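Local coordinates for SspB protein (Streptomyces clavuligerus, PDB 6JUF), which probably acts as a DNase component of the SspABCD-SspE system, a phosphorothioation-sensing bacterial defence against phages, at residues His17-Pro22 and Cys175-Met179; Leu205-Glu209 and Glu220-Arg226. One frame throughout, in Å; residues are numbered along the deposited sequence.

Contact 1: residues His17-Pro22 and Cys175-Met179; sequences HETFAP and CITKM
Cys175 sets its thiol against the flat of the His17 imidazole: Cys175 SG stands 3.9 Å from the centroid of the His17 ring, close to its normal and displaced toward the rim. Behind it, Cys175 CB comes within 3.5 Å of His17 CE1. The ring is held from two further directions. Thr19 N donates to His17 ND1 at 2.9 Å, at the ring edge and in its plane, and His17 NE2 is hydrogen-bonded to Asp172 on the same helix as Cys175. A chi1 of 41° folds the imidazole back over its own loop, within range of that backbone N-H. Residues His17 to Phe20 form a type I' beta turn, closed by Phe20 N to His17 O and laid against the helix 166-180; Glu18, at its tip, points away from the helix and binds magnesium in a crystal structure of this protein, although none is bound to this chain. Lys178, bent at chi3 (-86°), curls Lys178 NZ over to Thr19 O for a 2.7 Å hydrogen bond, tilted from the carbonyl plane. Farther along, Ala21 CB rests on the helix backbone, 4.1 Å from Met179 CA. The Met179 side chain runs at about a right angle across Pro22, bringing Met179 SD to 3.7 Å from Pro22 CD.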
loop_
_atom_site.group_PDB
_atom_site.type_symbol
_atom_site.label_atom_id
_atom_site.label_comp_id
_atom_site.label_asym_id
_atom_site.label_seq_id
_atom_site.Cartn_x
_atom_site.Cartn_y
_atom_site.Cartn_z
ATOM N N HIS B 17 -18.202 -5.138 6.459
ATOM C CA HIS B 17 -17.109 -5.209 5.492
ATOM C C HIS B 17 -16.996 -6.595 4.904
ATOM O O HIS B 17 -16.198 -6.835 3.979
ATOM C CB HIS B 17 -15.787 -4.893 6.216
ATOM C CG HIS B 17 -15.712 -5.543 7.590
ATOM N ND1 HIS B 17 -15.499 -6.886 7.743
ATOM C CD2 HIS B 17 -15.885 -5.017 8.875
ATOM C CE1 HIS B 17 -15.512 -7.166 9.103
ATOM N NE2 HIS B 17 -15.746 -6.010 9.751
ATOM N N GLU B 18 -17.773 -7.537 5.427
ATOM C CA GLU B 18 -17.759 -8.976 4.986
ATOM C C GLU B 18 -16.378 -9.576 4.953
ATOM O O GLU B 18 -16.061 -10.421 4.099
ATOM C CB GLU B 18 -18.495 -9.145 3.604
ATOM C CG GLU B 18 -19.955 -8.739 3.757
ATOM C CD GLU B 18 -20.726 -8.718 2.459
ATOM O OE1 GLU B 18 -20.820 -9.832 1.923
ATOM O OE2 GLU B 18 -21.311 -7.688 2.050
ATOM N N THR B 19 -15.577 -9.200 5.937
ATOM C CA THR B 19 -14.165 -9.623 6.116
ATOM C C THR B 19 -13.192 -9.035 5.118
ATOM O O THR B 19 -12.011 -9.421 5.123
ATOM C CB THR B 19 -13.898 -11.179 6.227
ATOM O OG1 THR B 19 -13.917 -11.834 4.947
ATOM C CG2 THR B 19 -14.920 -11.862 7.171
ATOM N N PHE B 20 -13.624 -8.121 4.248
ATOM C CA PHE B 20 -12.663 -7.365 3.416
ATOM C C PHE B 20 -12.021 -6.228 4.236
ATOM O O PHE B 20 -12.739 -5.370 4.726
ATOM C CB PHE B 20 -13.418 -6.692 2.277
ATOM C CG PHE B 20 -13.895 -7.673 1.198
ATOM C CD1 PHE B 20 -12.976 -8.415 0.461
ATOM C CD2 PHE B 20 -15.260 -7.828 0.951
ATOM C CE1 PHE B 20 -13.390 -9.289 -0.566
ATOM C CE2 PHE B 20 -15.691 -8.681 -0.076
ATOM C CZ PHE B 20 -14.751 -9.420 -0.802
ATOM N N ALA B 21 -10.683 -6.273 4.359
ATOM C CA ALA B 21 -9.927 -5.195 5.023
ATOM C C ALA B 21 -9.838 -4.018 4.082
ATOM O O ALA B 21 -10.121 -4.161 2.892
ATOM C CB ALA B 21 -8.567 -5.713 5.451
ATOM N N PRO B 22 -9.475 -2.823 4.589
ATOM C CA PRO B 22 -9.496 -1.641 3.701
ATOM C C PRO B 22 -8.517 -1.772 2.521
ATOM O O PRO B 22 -7.472 -2.397 2.653
ATOM C CB PRO B 22 -9.062 -0.481 4.641
ATOM C CG PRO B 22 -9.407 -0.985 6.024
ATOM C CD PRO B 22 -9.201 -2.461 5.992
ATOM N N CYS B 175 -11.091 -9.631 10.369
ATOM C CA CYS B 175 -10.781 -8.419 9.574
ATOM C C CYS B 175 -9.732 -7.558 10.255
ATOM O O CYS B 175 -8.835 -7.006 9.585
ATOM C CB CYS B 175 -12.057 -7.607 9.383
ATOM S SG CYS B 175 -11.801 -6.344 8.065
ATOM N N ILE B 176 -9.829 -7.415 11.581
ATOM C CA ILE B 176 -8.823 -6.621 12.360
ATOM C C ILE B 176 -7.425 -7.249 12.136
ATOM O O ILE B 176 -6.466 -6.544 11.878
ATOM C CB ILE B 176 -9.183 -6.656 13.867
ATOM C CG1 ILE B 176 -10.367 -5.741 14.154
ATOM C CG2 ILE B 176 -7.971 -6.214 14.706
ATOM C CD1 ILE B 176 -11.096 -5.944 15.487
ATOM N N THR B 177 -7.335 -8.581 12.169
ATOM C CA THR B 177 -6.039 -9.258 11.969
ATOM C C THR B 177 -5.494 -9.004 10.554
ATOM O O THR B 177 -4.339 -8.607 10.412
ATOM C CB THR B 177 -6.206 -10.775 12.160
ATOM O OG1 THR B 177 -6.881 -10.999 13.412
ATOM C CG2 THR B 177 -4.866 -11.478 12.231
ATOM N N LYS B 178 -6.325 -9.178 9.525
ATOM C CA LYS B 178 -5.905 -8.944 8.140
ATOM C C LYS B 178 -5.484 -7.487 7.901
ATOM O O LYS B 178 -4.604 -7.236 7.056
ATOM C CB LYS B 178 -7.078 -9.297 7.150
ATOM C CG LYS B 178 -7.237 -10.797 7.017
ATOM C CD LYS B 178 -8.110 -11.173 5.835
ATOM C CE LYS B 178 -9.548 -11.161 6.200
ATOM N NZ LYS B 178 -10.288 -11.455 4.951
ATOM N N MET B 179 -6.072 -6.554 8.648
ATOM C CA MET B 179 -5.817 -5.129 8.444
ATOM C C MET B 179 -4.437 -4.756 9.019
ATOM O O MET B 179 -3.739 -3.880 8.473
ATOM C CB MET B 179 -6.915 -4.296 9.146
ATOM C CG MET B 179 -6.656 -2.764 9.116
ATOM S SD MET B 179 -8.236 -1.959 9.529
ATOM C CE MET B 179 -7.653 -0.274 9.531
#

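Contact 2: residues Leu205-Glu209 and Glu220-Arg226; sequences LGLME and EFTSGSR
Thr222 reaches across to Gly206 with its hydroxyl, Thr222 OG1 donating to Gly206 O at 2.7 Å on a lone pair in the carbonyl plane. A chi1 of 60° places OG1 between the backbone N and carbonyl carbon of Thr222, and Thr222 CG2 is turned toward Glu209 CB, 4.0 Å away. Thr222 OG1 also accepts Arg226 NH1 at 3.0 Å, while Arg226 NH2 goes to Thr222 O, an end-on grip that should fix the guanidinium's rotation. A bend at chi2 (-105°) brings the guanidinium round to Thr222; Leu207 CD2 lies over the centre of one guanidinium face and Gly224 O over the other. One water joins Arg226 NH1 to Leu205 O. On the sheet face that Met208 shares with Phe221, Met208 SD comes to 3.8 Å from Phe221 CE1, an oblique Met-aromatic contact. The Phe221 ring also meets Leu207 O at its edge and packs with Phe135 and Phe143. Glu209 turns its carboxylate away to a salt bridge with Arg185. Reciprocal Glu209-Glu220 backbone bonds and the non-hydrogen-bonded Met208-Phe221 pair are those of an antiparallel beta hairpin, whose strand 218-221 is the central one of a three-stranded sheet.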
loop_
_atom_site.group_PDB
_atom_site.type_symbol
_atom_site.label_atom_id
_atom_site.label_comp_id
_atom_site.label_asym_id
_atom_site.label_seq_id
_atom_site.Cartn_x
_atom_site.Cartn_y
_atom_site.Cartn_z
ATOM N N LEU B 205 1.894 0.011 9.652
ATOM C CA LEU B 205 1.920 0.664 10.988
ATOM C C LEU B 205 2.574 -0.246 12.023
ATOM O O LEU B 205 2.926 0.245 13.089
ATOM C CB LEU B 205 0.505 1.124 11.450
ATOM C CG LEU B 205 -0.221 2.052 10.447
ATOM C CD1 LEU B 205 -1.566 2.458 11.034
ATOM C CD2 LEU B 205 0.675 3.244 10.002
ATOM N N GLY B 206 2.756 -1.548 11.679
ATOM C CA GLY B 206 3.378 -2.489 12.636
ATOM C C GLY B 206 2.671 -2.600 13.994
ATOM O O GLY B 206 3.339 -2.793 15.023
ATOM N N LEU B 207 1.348 -2.449 14.013
ATOM C CA LEU B 207 0.571 -2.457 15.305
ATOM C C LEU B 207 0.284 -3.827 15.853
ATOM O O LEU B 207 -0.065 -3.929 16.999
ATOM C CB LEU B 207 -0.764 -1.695 15.139
ATOM C CG LEU B 207 -0.627 -0.170 15.226
ATOM C CD1 LEU B 207 -1.894 0.467 14.624
ATOM C CD2 LEU B 207 -0.416 0.228 16.693
ATOM N N MET B 208 0.288 -4.888 15.014
ATOM C CA MET B 208 -0.180 -6.198 15.521
ATOM C C MET B 208 0.759 -7.240 14.938
ATOM O O MET B 208 1.243 -7.101 13.788
ATOM C CB MET B 208 -1.619 -6.487 15.071
ATOM C CG MET B 208 -2.357 -7.556 15.873
ATOM S SD MET B 208 -4.024 -7.678 15.214
ATOM C CE MET B 208 -4.384 -9.428 15.557
ATOM N N GLU B 209 1.028 -8.291 15.695
ATOM C CA GLU B 209 1.933 -9.332 15.242
ATOM C C GLU B 209 1.461 -10.692 15.752
ATOM O O GLU B 209 0.742 -10.802 16.751
ATOM C CB GLU B 209 3.381 -9.013 15.713
ATOM C CG GLU B 209 4.486 -10.019 15.346
ATOM C CD GLU B 209 4.621 -10.241 13.825
ATOM O OE1 GLU B 209 3.759 -10.867 13.200
ATOM O OE2 GLU B 209 5.658 -9.793 13.263
ATOM N N GLU B 220 -0.707 -10.371 19.173
ATOM C CA GLU B 220 -0.623 -9.296 20.155
ATOM C C GLU B 220 -0.495 -7.936 19.504
ATOM O O GLU B 220 0.088 -7.813 18.411
ATOM C CB GLU B 220 0.515 -9.523 21.132
ATOM C CG GLU B 220 1.901 -9.436 20.536
ATOM C CD GLU B 220 2.970 -9.743 21.565
ATOM O OE1 GLU B 220 4.114 -9.697 21.169
ATOM O OE2 GLU B 220 2.682 -10.055 22.741
ATOM N N PHE B 221 -1.038 -6.923 20.182
ATOM C CA PHE B 221 -0.728 -5.561 19.817
ATOM C C PHE B 221 0.725 -5.337 20.241
ATOM O O PHE B 221 1.175 -5.806 21.288
ATOM C CB PHE B 221 -1.778 -4.533 20.345
ATOM C CG PHE B 221 -3.131 -4.697 19.707
ATOM C CD1 PHE B 221 -3.263 -4.573 18.301
ATOM C CD2 PHE B 221 -4.256 -5.053 20.456
ATOM C CE1 PHE B 221 -4.494 -4.773 17.678
ATOM C CE2 PHE B 221 -5.496 -5.205 19.842
ATOM C CZ PHE B 221 -5.605 -5.081 18.447
ATOM N N THR B 222 1.480 -4.638 19.413
ATOM C CA THR B 222 2.910 -4.445 19.656
ATOM C C THR B 222 3.163 -3.267 20.595
ATOM O O THR B 222 2.282 -2.464 20.853
ATOM C CB THR B 222 3.676 -4.188 18.355
ATOM O OG1 THR B 222 3.144 -3.002 17.754
ATOM C CG2 THR B 222 3.528 -5.366 17.380
ATOM N N SER B 223 4.373 -3.185 21.138
ATOM C CA SER B 223 4.668 -2.050 22.049
ATOM C C SER B 223 6.033 -1.412 21.908
ATOM O O SER B 223 6.511 -0.767 22.841
ATOM C CB SER B 223 4.374 -2.402 23.529
ATOM O OG SER B 223 4.968 -3.625 23.832
ATOM N N GLY B 224 6.682 -1.554 20.770
ATOM C CA GLY B 224 7.918 -0.750 20.564
ATOM C C GLY B 224 7.749 0.749 20.247
ATOM O O GLY B 224 6.666 1.367 20.402
ATOM N N SER B 225 8.843 1.368 19.818
ATOM C CA SER B 225 8.793 2.784 19.446
ATOM C C SER B 225 8.236 2.855 18.019
ATOM O O SER B 225 8.184 1.832 17.306
ATOM C CB SER B 225 10.158 3.423 19.505
ATOM O OG SER B 225 10.942 2.959 18.420
ATOM N N ARG B 226 7.827 4.042 17.602
ATOM C CA ARG B 226 7.039 4.179 16.359
ATOM C C ARG B 226 7.649 5.284 15.481
ATOM O O ARG B 226 7.127 6.381 15.413
ATOM C CB ARG B 226 5.583 4.538 16.666
ATOM C CG ARG B 226 4.918 3.653 17.709
ATOM C CD ARG B 226 3.951 2.682 17.140
ATOM N NE ARG B 226 3.348 1.880 18.193
ATOM C CZ ARG B 226 3.430 0.550 18.278
ATOM N NH1 ARG B 226 4.038 -0.145 17.337
ATOM N NH2 ARG B 226 2.875 -0.104 19.297
HETATM O O HOH W 1 5.020 0.600 14.667
#

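From the N terminus, the loop between helices 5-9 and 24-34 comes first in the chain, and contact 1 closes only when the chain returns along helix 166-180, some 150 residues later, about half of them helical. Contact 2 opens after that helix ends and encloses ten residues, the ends of the two strands of the hairpin 208-211/218-221 and the turn between them. The two are therefore in series, neither enclosing nor crossing the other. Their centres lie about 18 Å apart, yet helix 166-180 bridges them: its 175-179 end packs on the N-terminal loop, while Ile176 and Thr177 touch Met208 of the hairpin, with Thr177 OG1 3.6 Å from Met208 CE.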